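Local atomic coordinates of phenolic acid decarboxylase (Sedimentibacter hydroxybenzoicus, PDB entry 7AE5), a protein that catalyses the reversible, non-oxidative decarboxylation of 4-hydroxybenzoate and 3,4-dihydroxybenzoate, as a UbiD-family enzyme that uses prenylated FMN and manganese. Residues Y5-F11 and G208-L212; T65-W71 and W314-L320; F141-K145 and F305-Y309; A255-V259 and H299-I304; G378-K383 and M434-M438. One frame throughout, in Å; residues are numbered along the deposited sequence.

Interaction 1 of 5, residues Y5-F11 and G208-L212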
# COMPACT_ATOMS: atom_id res chain seq x y z
N TYR C 5 -2.49 7.05 53.99
CA TYR C 5 -2.17 5.78 54.62
C TYR C 5 -0.72 5.79 55.09
O TYR C 5 0.18 6.08 54.30
CB TYR C 5 -2.41 4.60 53.67
CG TYR C 5 -3.78 4.59 53.03
CD1 TYR C 5 -4.03 5.27 51.84
CD2 TYR C 5 -4.83 3.92 53.63
CE1 TYR C 5 -5.28 5.26 51.26
CE2 TYR C 5 -6.09 3.90 53.06
CZ TYR C 5 -6.31 4.57 51.88
OH TYR C 5 -7.56 4.56 51.31
N LYS C 6 -0.51 5.46 56.36
CA LYS C 6 0.83 5.42 56.93
C LYS C 6 1.55 4.11 56.63
O LYS C 6 2.78 4.06 56.76
CB LYS C 6 0.77 5.64 58.44
CG LYS C 6 1.10 7.05 58.89
CD LYS C 6 1.62 7.07 60.31
CE LYS C 6 0.67 6.36 61.26
NZ LYS C 6 0.85 6.79 62.67
N ASP C 7 0.83 3.06 56.25
CA ASP C 7 1.43 1.76 55.96
C ASP C 7 0.43 0.95 55.15
O ASP C 7 -0.60 1.46 54.69
CB ASP C 7 1.86 1.05 57.25
CG ASP C 7 0.73 0.93 58.27
OD1 ASP C 7 -0.45 0.80 57.87
OD2 ASP C 7 1.02 0.98 59.48
N LEU C 8 0.73 -0.34 54.97
CA LEU C 8 -0.16 -1.23 54.23
C LEU C 8 -1.37 -1.65 55.04
O LEU C 8 -2.46 -1.83 54.49
CB LEU C 8 0.62 -2.46 53.75
CG LEU C 8 -0.18 -3.62 53.16
CD1 LEU C 8 -0.54 -3.34 51.71
CD2 LEU C 8 0.61 -4.92 53.27
N ARG C 9 -1.21 -1.80 56.36
CA ARG C 9 -2.30 -2.29 57.20
C ARG C 9 -3.46 -1.30 57.22
O ARG C 9 -4.63 -1.71 57.22
CB ARG C 9 -1.79 -2.55 58.62
CG ARG C 9 -0.62 -3.50 58.66
CD ARG C 9 -0.24 -3.87 60.08
NE ARG C 9 0.86 -4.83 60.10
CZ ARG C 9 1.17 -5.57 61.15
NH1 ARG C 9 0.49 -5.50 62.28
NH2 ARG C 9 2.20 -6.42 61.06
N GLU C 10 -3.17 -0.00 57.27
CA GLU C 10 -4.23 0.99 57.17
C GLU C 10 -4.96 0.87 55.84
O GLU C 10 -6.19 0.95 55.79
CB GLU C 10 -3.65 2.40 57.33
CG GLU C 10 -3.39 2.80 58.77
CD GLU C 10 -2.59 4.09 58.88
OE1 GLU C 10 -2.56 4.86 57.90
OE2 GLU C 10 -2.00 4.33 59.96
N PHE C 11 -4.22 0.66 54.75
CA PHE C 11 -4.85 0.49 53.44
C PHE C 11 -5.65 -0.80 53.37
O PHE C 11 -6.73 -0.83 52.77
CB PHE C 11 -3.79 0.53 52.35
CG PHE C 11 -4.35 0.46 50.96
CD1 PHE C 11 -5.25 1.41 50.51
CD2 PHE C 11 -3.99 -0.57 50.10
CE1 PHE C 11 -5.77 1.35 49.23
CE2 PHE C 11 -4.51 -0.63 48.82
CZ PHE C 11 -5.40 0.32 48.39
N GLY C 208 5.84 -4.85 51.72
CA GLY C 208 4.64 -4.46 52.44
C GLY C 208 4.63 -2.98 52.77
O GLY C 208 5.04 -2.57 53.85
N ASN C 209 4.15 -2.16 51.83
CA ASN C 209 4.28 -0.72 51.93
C ASN C 209 2.94 -0.02 51.70
O ASN C 209 1.98 -0.62 51.20
CB ASN C 209 5.30 -0.18 50.93
CG ASN C 209 6.73 -0.54 51.29
OD1 ASN C 209 7.24 -0.12 52.32
ND2 ASN C 209 7.37 -1.32 50.43
N ASN C 210 2.91 1.25 52.09
CA ASN C 210 1.93 2.24 51.67
C ASN C 210 1.75 2.09 50.16
O ASN C 210 2.74 2.07 49.42
CB ASN C 210 2.43 3.64 52.07
CG ASN C 210 1.56 4.77 51.55
OD1 ASN C 210 0.54 4.57 50.89
ND2 ASN C 210 1.97 6.00 51.86
N PRO C 211 0.51 1.96 49.67
CA PRO C 211 0.32 1.74 48.22
C PRO C 211 0.93 2.82 47.35
O PRO C 211 1.28 2.54 46.19
CB PRO C 211 -1.20 1.67 48.08
CG PRO C 211 -1.76 2.25 49.35
CD PRO C 211 -0.76 1.89 50.40
N LEU C 212 1.07 4.05 47.85
CA LEU C 212 1.69 5.10 47.04
C LEU C 212 3.19 4.91 46.93
O LEU C 212 3.80 5.34 45.94
CB LEU C 212 1.39 6.48 47.62
CG LEU C 212 0.09 7.15 47.17
CD1 LEU C 212 0.01 7.22 45.65
CD2 LEU C 212 -1.11 6.44 47.75
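Pro211 lays its CG over one face of the Phe11 ring, 3.6 Å from the ring centroid and 16° off the normal, a CH-pi contact. Phe11 holds its ring there with CG anti to the backbone N (chi1 -176°), and the rim of the same ring, at CD1, rests on a face of Tyr5. Proline, phenylalanine and tyrosine thus form a short apolar series across the contact. Beside it, Leu8 CB sits 3.4 Å from Asn209 O, while Leu8 CD2 is 4.1 Å from Gly208 CA. Tyr5 O and Asn210 ND2 are 3.0 Å apart, but the angle is too poor for a hydrogen bond; the amide nitrogen goes instead to Gln235 OE1. The other end of that amide works along its own chain, where Leu212 N donates to Asn210 OD1 over 3.1 Å from well above the carbonyl plane. Asp7 does the same for its own helix, its OD1 accepting from Glu10 N at 2.9 Å, and its OD2 pairs with Arg300. Glu10 OE1 in turn receives Lys6 N, which ties down the chain just ahead of the helix. Tyr5 OH reaches Leu76 O in helix 71-77, and Phe11 also packs on Leu76 and Val67. Asp7 and Asn210, whose CA atoms are 4.3 Å apart, are both classical N-cap residues, so the contact brings together the starts of helices 8-17 and 211-217.

Interaction 2 of 5, residues T65-W71 and W314-L320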
# COMPACT_ATOMS: atom_id res chain seq x y z
N THR C 65 -2.31 -10.47 48.44
CA THR C 65 -2.04 -10.35 47.01
C THR C 65 -3.18 -9.61 46.33
O THR C 65 -4.27 -9.46 46.89
CB THR C 65 -1.82 -11.72 46.36
OG1 THR C 65 -1.25 -11.55 45.06
CG2 THR C 65 -3.14 -12.47 46.23
N ASN C 66 -2.91 -9.14 45.11
CA ASN C 66 -3.86 -8.36 44.32
C ASN C 66 -4.28 -7.09 45.05
O ASN C 66 -5.43 -6.66 44.98
CB ASN C 66 -5.08 -9.19 43.92
CG ASN C 66 -5.72 -8.72 42.63
OD1 ASN C 66 -5.03 -8.45 41.65
ND2 ASN C 66 -7.05 -8.60 42.63
N VAL C 67 -3.33 -6.48 45.77
CA VAL C 67 -3.63 -5.28 46.54
C VAL C 67 -3.98 -4.12 45.62
O VAL C 67 -4.93 -3.37 45.87
CB VAL C 67 -2.44 -4.94 47.46
CG1 VAL C 67 -2.64 -3.58 48.11
CG2 VAL C 67 -2.25 -6.02 48.51
N HIS C 68 -3.23 -3.95 44.53
CA HIS C 68 -3.47 -2.90 43.55
C HIS C 68 -4.35 -3.35 42.39
O HIS C 68 -4.55 -2.59 41.45
CB HIS C 68 -2.14 -2.39 42.98
CG HIS C 68 -1.37 -1.51 43.92
ND1 HIS C 68 -0.61 -2.02 44.95
CD2 HIS C 68 -1.21 -0.17 43.96
CE1 HIS C 68 -0.03 -1.02 45.60
NE2 HIS C 68 -0.37 0.11 45.01
N GLY C 69 -4.90 -4.57 42.45
CA GLY C 69 -5.44 -5.19 41.25
C GLY C 69 -6.86 -4.88 40.84
O GLY C 69 -7.61 -5.79 40.46
N SER C 70 -7.25 -3.60 40.87
CA SER C 70 -8.55 -3.17 40.39
C SER C 70 -8.61 -1.66 40.47
O SER C 70 -7.90 -1.03 41.26
CB SER C 70 -9.71 -3.79 41.19
OG SER C 70 -9.79 -3.24 42.49
N TRP C 71 -9.48 -1.07 39.64
CA TRP C 71 -9.67 0.37 39.68
C TRP C 71 -10.36 0.83 40.95
O TRP C 71 -10.24 2.00 41.32
CB TRP C 71 -10.46 0.83 38.45
CG TRP C 71 -9.64 0.73 37.20
CD1 TRP C 71 -9.90 -0.04 36.11
CD2 TRP C 71 -8.40 1.40 36.94
NE1 TRP C 71 -8.91 0.13 35.17
CE2 TRP C 71 -7.98 1.01 35.65
CE3 TRP C 71 -7.62 2.31 37.66
CZ2 TRP C 71 -6.81 1.49 35.08
CZ3 TRP C 71 -6.45 2.78 37.08
CH2 TRP C 71 -6.06 2.37 35.81
N TRP C 314 -5.16 -8.70 31.86
CA TRP C 314 -4.65 -7.84 32.92
C TRP C 314 -4.49 -8.58 34.24
O TRP C 314 -5.31 -9.43 34.59
CB TRP C 314 -5.56 -6.62 33.12
CG TRP C 314 -5.21 -5.43 32.28
CD1 TRP C 314 -4.82 -5.44 30.97
CD2 TRP C 314 -5.22 -4.06 32.69
NE1 TRP C 314 -4.59 -4.15 30.54
CE2 TRP C 314 -4.82 -3.29 31.58
CE3 TRP C 314 -5.52 -3.41 33.89
CZ2 TRP C 314 -4.72 -1.90 31.63
CZ3 TRP C 314 -5.42 -2.03 33.94
CH2 TRP C 314 -5.03 -1.29 32.82
N THR C 315 -3.43 -8.24 34.97
CA THR C 315 -3.26 -8.69 36.35
C THR C 315 -2.96 -7.45 37.18
O THR C 315 -3.16 -6.31 36.73
CB THR C 315 -2.18 -9.77 36.48
OG1 THR C 315 -0.91 -9.24 36.10
CG2 THR C 315 -2.50 -10.98 35.61
N GLU C 316 -2.48 -7.65 38.41
CA GLU C 316 -2.19 -6.51 39.28
C GLU C 316 -1.10 -5.62 38.68
O GLU C 316 -1.16 -4.39 38.82
CB GLU C 316 -1.78 -7.00 40.66
CG GLU C 316 -1.64 -5.88 41.67
CD GLU C 316 -1.10 -6.36 43.00
OE1 GLU C 316 -0.94 -7.59 43.18
OE2 GLU C 316 -0.83 -5.51 43.87
N ILE C 317 -0.12 -6.22 38.01
CA ILE C 317 1.02 -5.46 37.50
C ILE C 317 0.57 -4.37 36.53
O ILE C 317 1.16 -3.28 36.49
CB ILE C 317 2.04 -6.41 36.83
CG1 ILE C 317 3.28 -5.63 36.37
CG2 ILE C 317 1.42 -7.15 35.66
CD1 ILE C 317 4.11 -5.07 37.51
N ASP C 318 -0.49 -4.62 35.76
CA ASP C 318 -0.96 -3.62 34.81
C ASP C 318 -1.46 -2.37 35.51
O ASP C 318 -1.31 -1.26 34.99
CB ASP C 318 -2.06 -4.22 33.93
CG ASP C 318 -1.57 -5.42 33.13
OD1 ASP C 318 -1.08 -5.22 32.00
OD2 ASP C 318 -1.67 -6.55 33.64
N TYR C 319 -2.05 -2.52 36.70
CA TYR C 319 -2.48 -1.35 37.45
C TYR C 319 -1.29 -0.60 38.04
O TYR C 319 -1.39 0.61 38.27
CB TYR C 319 -3.47 -1.77 38.54
CG TYR C 319 -4.74 -2.37 37.99
CD1 TYR C 319 -5.81 -1.57 37.62
CD2 TYR C 319 -4.87 -3.74 37.82
CE1 TYR C 319 -6.98 -2.11 37.11
CE2 TYR C 319 -6.03 -4.30 37.31
CZ TYR C 319 -7.08 -3.48 36.96
OH TYR C 319 -8.24 -4.03 36.45
N LEU C 320 -0.17 -1.28 38.28
CA LEU C 320 1.03 -0.60 38.75
C LEU C 320 1.73 0.19 37.65
O LEU C 320 2.65 0.95 37.96
CB LEU C 320 2.03 -1.60 39.35
CG LEU C 320 1.85 -2.12 40.78
CD1 LEU C 320 1.44 -1.00 41.72
CD2 LEU C 320 0.86 -3.28 40.85
O HOH W 1 -1.52 -9.90 42.69
O HOH W 2 -3.34 -10.16 40.22
O HOH W 3 -0.43 -7.22 45.89
O HOH W 4 -10.74 -3.16 37.87
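Glu316 OE2 is gripped from several directions. His68 N donates to it over 2.9 Å, nearly straight at 169° but from above the carboxylate plane, and Lys145 NZ forms a salt bridge with it. The oxygen of a water, itself an acceptor for Val67 N, lies 2.7 Å from Glu316 OE2. The side chain reaches the backbone of 66-69 fully extended, with CG anti to the backbone N (chi1 -172°). The His68 ring lies nearly coplanar with the carboxylate. Over one ring face comes Leu320 CD1, 3.7 Å from the centroid, while His68 ND1 takes up Lys145 NZ and NE2 bonds Pro211 O. Gly69 centres an inverse gamma turn, and a CB there would run into Asn66 OD1. Tyr319 is sandwiched: the backbone of Gly69 and Ser70 covers one face, and Trp314 CE3 lies 3.4 Å above the other. Its CE1 edge points into the face of Trp71, a T-shaped pair with the planes at 76° and Tyr319 CE1 3.5 Å from Trp71 NE1. A water joins Tyr319 OH to Trp71 N. Glu398 of a second subunit packs on Trp314 and Tyr319. The buried Glu316 carboxylate thus holds the turn after strand 62-65 through the His68 N-H, while Lys145 probably balances its charge and the aromatic cluster adds packing.

Interaction 3 of 5, residues F141-K145 and F305-Y309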
# COMPACT_ATOMS: atom_id res chain seq x y z
N PHE C 141 11.23 -19.33 44.02
CA PHE C 141 10.23 -18.53 44.70
C PHE C 141 10.64 -17.07 44.64
O PHE C 141 11.80 -16.74 44.91
CB PHE C 141 10.07 -18.99 46.16
CG PHE C 141 9.87 -20.47 46.31
CD1 PHE C 141 9.19 -21.21 45.35
CD2 PHE C 141 10.38 -21.14 47.42
CE1 PHE C 141 9.02 -22.58 45.50
CE2 PHE C 141 10.21 -22.50 47.57
CZ PHE C 141 9.53 -23.22 46.61
N TYR C 142 9.70 -16.20 44.28
CA TYR C 142 10.02 -14.82 43.94
C TYR C 142 9.33 -13.84 44.88
O TYR C 142 8.17 -14.02 45.25
CB TYR C 142 9.59 -14.51 42.50
CG TYR C 142 10.69 -14.68 41.48
CD1 TYR C 142 11.03 -15.94 40.99
CD2 TYR C 142 11.38 -13.58 40.99
CE1 TYR C 142 12.03 -16.09 40.05
CE2 TYR C 142 12.39 -13.73 40.05
CZ TYR C 142 12.70 -14.99 39.59
OH TYR C 142 13.70 -15.13 38.65
N ILE C 143 10.07 -12.80 45.26
CA ILE C 143 9.51 -11.61 45.87
C ILE C 143 9.25 -10.62 44.73
O ILE C 143 10.19 -10.08 44.14
CB ILE C 143 10.45 -11.01 46.92
CG1 ILE C 143 10.76 -12.05 48.00
CG2 ILE C 143 9.84 -9.77 47.54
CD1 ILE C 143 11.94 -11.67 48.87
N SER C 144 7.98 -10.40 44.40
CA SER C 144 7.60 -9.74 43.16
C SER C 144 7.06 -8.33 43.34
O SER C 144 6.69 -7.70 42.35
CB SER C 144 6.57 -10.59 42.42
OG SER C 144 5.29 -10.44 43.00
N LYS C 145 7.00 -7.81 44.57
CA LYS C 145 6.42 -6.49 44.79
C LYS C 145 7.25 -5.66 45.76
O LYS C 145 6.71 -4.85 46.51
CB LYS C 145 4.98 -6.60 45.29
CG LYS C 145 4.10 -5.42 44.93
CD LYS C 145 2.77 -5.50 45.64
CE LYS C 145 1.85 -4.37 45.23
NZ LYS C 145 0.50 -4.54 45.83
N PHE C 305 3.34 -10.53 54.20
CA PHE C 305 4.07 -10.65 52.94
C PHE C 305 3.18 -10.14 51.81
O PHE C 305 2.34 -10.88 51.28
CB PHE C 305 4.50 -12.09 52.70
CG PHE C 305 5.29 -12.30 51.44
CD1 PHE C 305 6.03 -11.27 50.88
CD2 PHE C 305 5.31 -13.54 50.82
CE1 PHE C 305 6.76 -11.46 49.72
CE2 PHE C 305 6.04 -13.74 49.66
CZ PHE C 305 6.77 -12.70 49.11
N GLU C 306 3.35 -8.88 51.45
CA GLU C 306 2.60 -8.29 50.34
C GLU C 306 3.30 -8.66 49.04
O GLU C 306 4.35 -8.10 48.71
CB GLU C 306 2.50 -6.77 50.50
CG GLU C 306 1.64 -6.11 49.43
CD GLU C 306 1.98 -4.64 49.22
OE1 GLU C 306 2.91 -4.14 49.88
OE2 GLU C 306 1.32 -3.99 48.38
N ASN C 307 2.72 -9.60 48.30
CA ASN C 307 3.30 -10.08 47.06
C ASN C 307 2.29 -9.92 45.93
O ASN C 307 1.09 -9.71 46.15
CB ASN C 307 3.73 -11.54 47.17
CG ASN C 307 5.01 -11.83 46.41
OD1 ASN C 307 5.86 -10.96 46.25
ND2 ASN C 307 5.16 -13.07 45.95
N LEU C 308 2.79 -10.02 44.70
CA LEU C 308 2.02 -9.73 43.50
C LEU C 308 2.03 -10.93 42.57
O LEU C 308 3.08 -11.56 42.36
CB LEU C 308 2.57 -8.49 42.79
CG LEU C 308 2.22 -8.16 41.33
CD1 LEU C 308 2.31 -6.66 41.11
CD2 LEU C 308 3.15 -8.86 40.34
N TYR C 309 0.87 -11.24 42.00
CA TYR C 309 0.79 -12.19 40.90
C TYR C 309 0.74 -11.44 39.57
O TYR C 309 0.04 -10.43 39.44
CB TYR C 309 -0.44 -13.10 41.00
CG TYR C 309 -0.61 -13.97 39.78
CD1 TYR C 309 0.18 -15.11 39.61
CD2 TYR C 309 -1.52 -13.65 38.78
CE1 TYR C 309 0.04 -15.91 38.49
CE2 TYR C 309 -1.66 -14.44 37.66
CZ TYR C 309 -0.87 -15.57 37.52
OH TYR C 309 -1.00 -16.36 36.40
O HOH W 5 6.76 -8.90 47.17
O HOH W 3 -0.43 -7.22 45.89
O HOH W 6 5.43 -5.57 48.80
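Phe305 turns the edge of its ring toward strand 142-143: Ile143 CG2 lies 4.1 Å from Phe305 CE1, near the ring plane, as does Tyr142 O. One face of that ring carries Asn307 CB. The amide of Asn307 spans the neighbouring strand backbone, with OD1 accepting from Ser144 N at 2.9 Å, almost straight (171°), and ND2 donating to Tyr142 O at 3.2 Å. With an alanine here, Ser144 N and Tyr142 O would probably lose these mates, and the two segments would be less firmly joined. The touching segments run 85° apart, so a side-chain amide supplies what strand pairing cannot where strand 142-143 of the large antiparallel sheet passes strand 304-306 of the four-stranded mixed sheet. Further along, Ser144 OG, set between its backbone N and carbonyl carbon (chi1 78°), donates to Leu308 O over 2.6 Å, in the carbonyl plane and on a lone pair. Lys145 runs out fully extended past Leu308 CB to a salt bridge, NZ to Glu306 OE2 at 2.7 Å, met on the anti side; NZ also pairs with Glu316. One water links Lys145 N to Glu306 O, and another accepts a hydrogen bond from Lys145 NZ.

Interaction 4 of 5, residues A255-V259 and H299-I304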
# COMPACT_ATOMS: atom_id res chain seq x y z
N ALA C 255 9.01 4.20 57.10
CA ALA C 255 8.92 3.83 58.52
C ALA C 255 8.00 2.64 58.73
O ALA C 255 8.27 1.81 59.60
CB ALA C 255 8.46 5.03 59.35
N GLY C 256 6.97 2.50 57.90
CA GLY C 256 5.94 1.50 58.12
C GLY C 256 6.01 0.23 57.30
O GLY C 256 5.02 -0.51 57.28
N SER C 257 7.13 -0.06 56.65
CA SER C 257 7.23 -1.30 55.90
C SER C 257 7.07 -2.51 56.81
O SER C 257 7.55 -2.52 57.95
CB SER C 257 8.57 -1.40 55.18
OG SER C 257 8.82 -0.23 54.42
N GLU C 258 6.40 -3.53 56.28
CA GLU C 258 6.25 -4.76 57.04
C GLU C 258 7.58 -5.48 57.21
O GLU C 258 7.87 -6.02 58.28
CB GLU C 258 5.23 -5.67 56.35
CG GLU C 258 3.84 -5.07 56.28
CD GLU C 258 2.97 -5.47 57.44
OE1 GLU C 258 3.44 -6.25 58.29
OE2 GLU C 258 1.81 -5.02 57.50
N VAL C 259 8.41 -5.49 56.16
CA VAL C 259 9.70 -6.16 56.17
C VAL C 259 10.72 -5.27 55.46
O VAL C 259 10.40 -4.65 54.44
CB VAL C 259 9.63 -7.55 55.50
CG1 VAL C 259 10.99 -8.23 55.51
CG2 VAL C 259 8.59 -8.44 56.17
N HIS C 299 11.69 -6.02 60.74
CA HIS C 299 10.30 -6.24 60.36
C HIS C 299 9.37 -5.91 61.51
O HIS C 299 9.76 -5.97 62.69
CB HIS C 299 10.08 -7.68 59.89
CG HIS C 299 10.19 -8.70 60.99
ND1 HIS C 299 9.14 -9.01 61.82
CD2 HIS C 299 11.23 -9.48 61.38
CE1 HIS C 299 9.52 -9.94 62.68
NE2 HIS C 299 10.78 -10.24 62.44
N ARG C 300 8.14 -5.57 61.17
CA ARG C 300 7.09 -5.35 62.15
C ARG C 300 6.68 -6.68 62.78
O ARG C 300 7.00 -7.76 62.28
CB ARG C 300 5.88 -4.67 61.51
CG ARG C 300 6.23 -3.47 60.63
CD ARG C 300 4.99 -2.85 60.02
NE ARG C 300 3.95 -2.62 61.01
CZ ARG C 300 2.98 -1.73 60.89
NH1 ARG C 300 2.90 -0.94 59.82
NH2 ARG C 300 2.07 -1.61 61.85
N THR C 301 5.95 -6.59 63.89
CA THR C 301 5.48 -7.79 64.56
C THR C 301 4.34 -8.42 63.75
O THR C 301 3.38 -7.74 63.38
CB THR C 301 5.01 -7.47 65.97
OG1 THR C 301 6.08 -6.83 66.69
CG2 THR C 301 4.61 -8.74 66.71
N ASN C 302 4.45 -9.72 63.51
CA ASN C 302 3.54 -10.45 62.62
C ASN C 302 3.47 -9.77 61.24
O ASN C 302 2.41 -9.31 60.83
CB ASN C 302 2.16 -10.57 63.23
CG ASN C 302 2.08 -11.67 64.29
OD1 ASN C 302 1.42 -12.69 64.10
ND2 ASN C 302 2.76 -11.46 65.41
N PRO C 303 4.59 -9.71 60.51
CA PRO C 303 4.58 -9.01 59.23
C PRO C 303 3.72 -9.72 58.20
O PRO C 303 3.45 -10.92 58.28
CB PRO C 303 6.05 -9.02 58.80
CG PRO C 303 6.65 -10.16 59.53
CD PRO C 303 5.91 -10.27 60.83
N ILE C 304 3.30 -8.95 57.20
CA ILE C 304 2.42 -9.41 56.14
C ILE C 304 3.19 -9.37 54.83
O ILE C 304 3.65 -8.30 54.40
CB ILE C 304 1.15 -8.56 56.06
CG1 ILE C 304 0.30 -8.76 57.32
CG2 ILE C 304 0.36 -8.91 54.82
CD1 ILE C 304 -0.72 -7.66 57.56
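Glu258 and Arg300 bury the largest areas here, with Ile304 next. The glutamate chain bends at chi2 (-93°), which turns its carboxylate toward the backbone N of Ile304. Ile304 N donates to Glu258 OE1 over 2.9 Å from well above the carboxylate plane, and Ile304 CD1 lies 3.7 Å from Glu258 OE2. That second oxygen makes a salt bridge with Arg9. The glutamate backbone is used as well: Arg300 N donates to Glu258 O at 2.9 Å. Arg300 carries its chain across the 256-258 backbone, with CG only 3.1 Å from Ser257 O. Bent at chi3 (48°), it then swings its guanidinium so that NH1 meets Gly256 O edge-on, a weak hydrogen bond of 3.3 Å; the stronger partner of NH1 is Asp7. Arg300 NE and Glu258 OE1 stay 4.6 Å apart, close enough that the charges probably attract, though no N-H points at the oxygen. Val259 and His299 form an antiparallel, non-hydrogen-bonded pair, and Val259 CG2 touches Pro303 CB at 3.7 Å. Glu258 and Val259 together face Ile207 in a classic beta bulge. The contact lies where strands 259-265 and 287-299 of the large antiparallel sheet meet, with helix 8-17 packed on Arg300 and Ile304 through Arg9 and strand 62-65 against Ile304.

Interaction 5 of 5, residues G378-K383 and M434-M438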
# COMPACT_ATOMS: atom_id res chain seq x y z
N GLY C 378 7.14 7.32 23.97
CA GLY C 378 6.25 6.94 22.89
C GLY C 378 6.98 6.54 21.62
O GLY C 378 6.49 5.69 20.87
N MET C 379 8.13 7.16 21.35
CA MET C 379 8.92 6.88 20.16
C MET C 379 9.24 5.39 20.01
O MET C 379 8.93 4.82 18.96
CB MET C 379 10.22 7.68 20.14
CG MET C 379 10.96 7.60 18.82
SD MET C 379 12.25 8.83 18.68
CE MET C 379 11.23 10.24 18.42
N PRO C 380 9.87 4.73 21.01
CA PRO C 380 10.19 3.31 20.82
C PRO C 380 9.09 2.37 21.27
O PRO C 380 9.00 1.24 20.77
CB PRO C 380 11.45 3.14 21.67
CG PRO C 380 11.27 4.10 22.78
CD PRO C 380 10.48 5.26 22.24
N TYR C 381 8.24 2.79 22.21
CA TYR C 381 7.25 1.89 22.79
C TYR C 381 5.94 1.87 22.02
O TYR C 381 5.41 0.80 21.72
CB TYR C 381 6.97 2.28 24.25
CG TYR C 381 7.91 1.68 25.27
CD1 TYR C 381 9.09 2.32 25.61
CD2 TYR C 381 7.60 0.48 25.90
CE1 TYR C 381 9.95 1.78 26.55
CE2 TYR C 381 8.46 -0.07 26.83
CZ TYR C 381 9.63 0.59 27.16
OH TYR C 381 10.48 0.05 28.09
N SER C 382 5.40 3.04 21.70
CA SER C 382 4.02 3.17 21.27
C SER C 382 3.88 2.68 19.83
O SER C 382 4.37 3.32 18.90
CB SER C 382 3.57 4.62 21.40
OG SER C 382 3.40 4.96 22.77
N LYS C 383 3.20 1.55 19.65
CA LYS C 383 3.00 0.96 18.33
C LYS C 383 1.61 1.25 17.76
O LYS C 383 1.49 1.51 16.56
CB LYS C 383 3.22 -0.55 18.39
CG LYS C 383 3.06 -1.25 17.05
CD LYS C 383 3.36 -2.74 17.16
CE LYS C 383 2.38 -3.43 18.11
NZ LYS C 383 2.70 -4.87 18.28
N MET C 434 12.45 -3.29 16.10
CA MET C 434 11.92 -2.28 15.21
C MET C 434 10.40 -2.38 15.15
O MET C 434 9.83 -3.47 15.27
CB MET C 434 12.50 -2.42 13.80
CG MET C 434 14.01 -2.47 13.76
SD MET C 434 14.75 -0.85 14.06
CE MET C 434 14.01 0.10 12.74
N HIS C 435 9.75 -1.24 14.97
CA HIS C 435 8.30 -1.16 14.91
C HIS C 435 7.85 -0.74 13.52
O HIS C 435 8.53 0.02 12.82
CB HIS C 435 7.74 -0.17 15.93
CG HIS C 435 7.29 -0.80 17.21
ND1 HIS C 435 7.20 -0.10 18.39
CD2 HIS C 435 6.91 -2.07 17.49
CE1 HIS C 435 6.78 -0.91 19.35
NE2 HIS C 435 6.60 -2.11 18.83
N THR C 436 6.70 -1.26 13.12
CA THR C 436 5.88 -0.65 12.10
C THR C 436 4.69 -0.03 12.84
O THR C 436 3.89 -0.76 13.43
CB THR C 436 5.43 -1.66 11.05
OG1 THR C 436 6.53 -1.97 10.19
CG2 THR C 436 4.31 -1.09 10.23
N LYS C 437 4.62 1.29 12.84
CA LYS C 437 3.63 1.99 13.65
C LYS C 437 2.27 2.01 12.97
O LYS C 437 2.17 1.98 11.74
CB LYS C 437 4.09 3.43 13.93
CG LYS C 437 5.47 3.55 14.53
CD LYS C 437 5.52 3.05 15.96
CE LYS C 437 6.81 3.47 16.65
NZ LYS C 437 6.90 2.94 18.04
N MET C 438 1.22 2.06 13.78
CA MET C 438 -0.15 2.17 13.30
C MET C 438 -0.82 3.35 13.98
O MET C 438 -1.00 3.34 15.21
CB MET C 438 -0.94 0.88 13.53
CG MET C 438 -2.21 0.81 12.70
SD MET C 438 -3.28 -0.60 13.04
CE MET C 438 -2.46 -1.36 14.44
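Lys437 brings its ammonium to the end of the short helix 378-381, where NZ donates to Met379 O at 2.9 Å and to Ser382 O at 2.7 Å, both from above the carbonyl planes. His435 ND1, on the same strand, also accepts from Lys437 NZ, at 3.1 Å, and Pro421 O is within reach too, so four acceptors share three N-H groups. Bent at chi2 (-70°), the lysine chain curls back to get there. A methionine in its place would probably leave Met379 O and Ser382 O without this donor and the helix end less firmly tied to the strand. The imidazole of His435 is held from both nitrogens, NE2 bonding Asp426 OD2, and Lys383 CB lies over one face, 3.8 Å from the centroid. Lys383 NZ also goes to Asp426, and to Val408 O of a second subunit. Where the chain enters strand 384-388, Met438 N donates to Lys383 O over 2.8 Å, beginning the parallel pairing with strand 434-441. If ND1 accepts from the lysine, the imidazole proton is likely to sit on NE2, toward Asp426; the lysine charge would probably be steadied by the carbonyl oxygens at the helix end.

How the interactions relate
Interactions 1 to 4 form one connected group. Interactions 1 and 4, centres 11 Å apart, share the salt bridge of Asp7 OD2 with Arg300 NH1 (2.7 Å) and a hydrogen bond between Ser257 OG and Asn209 OD1. Interactions 2 and 3 meet at Lys145 NZ, 2.6 Å from Glu316 OE2, and share a water; interaction 1 reaches interaction 3 through Asn209 N and Glu306 OE1. Several contacts flank the predicted prenylated FMN site: between side chains, Asn209 is about 7 Å from Val164, Leu320 about 7 Å from Thr166, and Tyr142 about 4 Å from Arg168. Interaction 5 stands apart in the C-terminal domain, its nearest atoms about 12 Å from interaction 2.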